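Long-range contact in beta-1,4-exocellulase (Thermobifida fusca, PDB 4B4H), which probably hydrolyses the beta-1,4-glycosidic bonds of cellulose as a cellobiohydrolase of glycoside hydrolase family 6, represented here by its catalytic domain: residues A[133-138]-A[183-188]. Numbering follows the deposited sequence.
Sequences IEIDSL and YIDAAH
Ile-133 and Tyr-183 join the parallel strands 127-133 and 180-185 at their C-terminal ends: Ile-133 N donates to Tyr-183 O over 2.8 Å, and Ile-133 O accepts a longer bond of 3.3 Å from Asp-185 N. These neighbours in the mainly parallel sheet of the family 6 domain lead into loops carrying Asp-136 and the predicted substrate-binding His-188. Past this last pair the backbones part, and the gap between them is bridged by the Asp-185 carboxylate and three waters. The extended chi1 of Asp-185 (-176°, CG opposite N) carries its carboxylate to the loop after Ile-133, where its OD1 lies 3.2 Å from Ile-135 CG2.

The two carboxylate oxygens divide the work. OD1 is bonded to Thr-226 OG1, whereas Asp-185 OD2 takes Ala-187 N at 3.1 Å, closing an Asx turn; this N-H arrives from above the carboxylate plane, 57° out of it. OD2 also accepts from two waters. One accepts from Asp-136 N, and the other accepts from Ser-137 N over 2.7 Å while donating to Glu-134 O. Glu-134 O is gripped a second time, by Ser-137 OG at 2.6 Å. A third water donates to Asp-185 O over 2.6 Å and links it to Ser-137 OG. Leu-138 CD1 makes a marginal 4.5 Å contact with Ile-184 CG2, and helix 198-209 packs against the same leucine.

Asp-136, the predicted proton donor, has its CB directed away from segment 183-188; Asn-140 bonds its OD1, and OD2 lies close to Asp-88. Asp-185 is thus placed as a probable second-shell residue, holding the backbone N-H groups of Asp-136 and Ser-137 through water rather than by meeting the carboxylate of the predicted acid, and its negative charge may be eased by the four donors around it.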
# COMPACT_ATOMS: atom_id res chain seq x y z
N ILE A 133 -3.12 -7.45 -3.90
CA ILE A 133 -4.56 -7.54 -4.18
C ILE A 133 -5.37 -6.40 -3.55
O ILE A 133 -5.66 -6.42 -2.34
CB ILE A 133 -5.19 -8.89 -3.74
CG1 ILE A 133 -4.44 -10.11 -4.31
CG2 ILE A 133 -6.67 -8.97 -4.13
CD1 ILE A 133 -4.13 -10.08 -5.79
N GLU A 134 -5.76 -5.44 -4.40
CA GLU A 134 -6.78 -4.40 -4.14
C GLU A 134 -6.57 -3.49 -2.92
O GLU A 134 -7.10 -3.74 -1.83
CB GLU A 134 -8.21 -5.00 -4.19
CG GLU A 134 -8.61 -5.58 -5.55
CD GLU A 134 -8.78 -4.53 -6.65
OE1 GLU A 134 -8.79 -3.32 -6.34
OE2 GLU A 134 -8.85 -4.88 -7.84
N ILE A 135 -5.77 -2.44 -3.11
CA ILE A 135 -5.52 -1.54 -2.00
C ILE A 135 -6.76 -0.71 -1.70
O ILE A 135 -7.66 -0.57 -2.55
CB ILE A 135 -4.27 -0.65 -2.23
CG1 ILE A 135 -4.45 0.24 -3.46
CG2 ILE A 135 -2.99 -1.50 -2.28
CD1 ILE A 135 -3.38 1.30 -3.61
N ASP A 136 -6.83 -0.16 -0.50
CA ASP A 136 -7.93 0.74 -0.13
C ASP A 136 -9.30 0.08 -0.37
O ASP A 136 -10.23 0.74 -0.89
CB ASP A 136 -7.84 2.07 -0.89
CG ASP A 136 -8.82 3.11 -0.38
OD1 ASP A 136 -9.19 3.05 0.80
OD2 ASP A 136 -9.25 3.97 -1.17
N SER A 137 -9.43 -1.20 -0.01
CA SER A 137 -10.67 -1.95 -0.25
C SER A 137 -11.32 -2.43 1.05
O SER A 137 -11.96 -1.66 1.75
CB SER A 137 -10.45 -3.11 -1.24
OG SER A 137 -9.49 -4.05 -0.78
N LEU A 138 -11.09 -3.70 1.38
CA LEU A 138 -11.79 -4.37 2.47
C LEU A 138 -11.91 -3.62 3.80
O LEU A 138 -12.97 -3.70 4.45
CB LEU A 138 -11.18 -5.76 2.71
CG LEU A 138 -11.33 -6.74 1.53
CD1 LEU A 138 -10.64 -8.06 1.82
CD2 LEU A 138 -12.79 -6.96 1.13
N TYR A 183 -0.85 -11.39 -2.29
CA TYR A 183 -0.85 -10.72 -1.00
C TYR A 183 -2.06 -9.80 -0.93
O TYR A 183 -2.22 -8.91 -1.75
CB TYR A 183 0.45 -9.93 -0.75
CG TYR A 183 1.65 -10.81 -0.62
CD1 TYR A 183 2.19 -11.47 -1.73
CD2 TYR A 183 2.26 -10.98 0.61
CE1 TYR A 183 3.29 -12.32 -1.60
CE2 TYR A 183 3.36 -11.81 0.76
CZ TYR A 183 3.89 -12.46 -0.36
OH TYR A 183 4.99 -13.30 -0.23
N ILE A 184 -2.89 -10.00 0.09
CA ILE A 184 -4.06 -9.13 0.29
C ILE A 184 -3.60 -7.85 0.99
O ILE A 184 -2.86 -7.89 1.97
CB ILE A 184 -5.16 -9.79 1.14
CG1 ILE A 184 -5.78 -10.99 0.41
CG2 ILE A 184 -6.24 -8.77 1.48
CD1 ILE A 184 -6.64 -11.89 1.27
N ASP A 185 -4.01 -6.70 0.46
CA ASP A 185 -3.69 -5.46 1.11
C ASP A 185 -4.37 -5.37 2.47
O ASP A 185 -5.55 -5.67 2.60
CB ASP A 185 -4.09 -4.26 0.26
CG ASP A 185 -3.65 -2.97 0.89
OD1 ASP A 185 -2.47 -2.59 0.70
OD2 ASP A 185 -4.47 -2.37 1.61
N ALA A 186 -3.63 -4.90 3.47
CA ALA A 186 -4.07 -4.91 4.87
C ALA A 186 -3.96 -3.52 5.49
O ALA A 186 -3.64 -3.36 6.69
CB ALA A 186 -3.23 -5.92 5.65
N ALA A 187 -4.22 -2.51 4.66
CA ALA A 187 -4.20 -1.12 5.09
C ALA A 187 -2.89 -0.81 5.84
O ALA A 187 -1.79 -1.21 5.42
CB ALA A 187 -5.41 -0.83 5.98
N HIS A 188 -3.03 -0.07 6.94
CA HIS A 188 -1.88 0.31 7.79
C HIS A 188 -2.35 0.55 9.20
O HIS A 188 -3.55 0.58 9.47
CB HIS A 188 -1.11 1.50 7.20
CG HIS A 188 -1.88 2.79 7.19
ND1 HIS A 188 -1.61 3.79 8.04
CD2 HIS A 188 -2.93 3.23 6.37
CE1 HIS A 188 -2.44 4.82 7.80
NE2 HIS A 188 -3.25 4.47 6.78
O HOH W 1 -7.45 -2.78 1.05
O HOH W 2 -4.94 0.51 1.57
O HOH W 3 -7.95 -5.39 1.75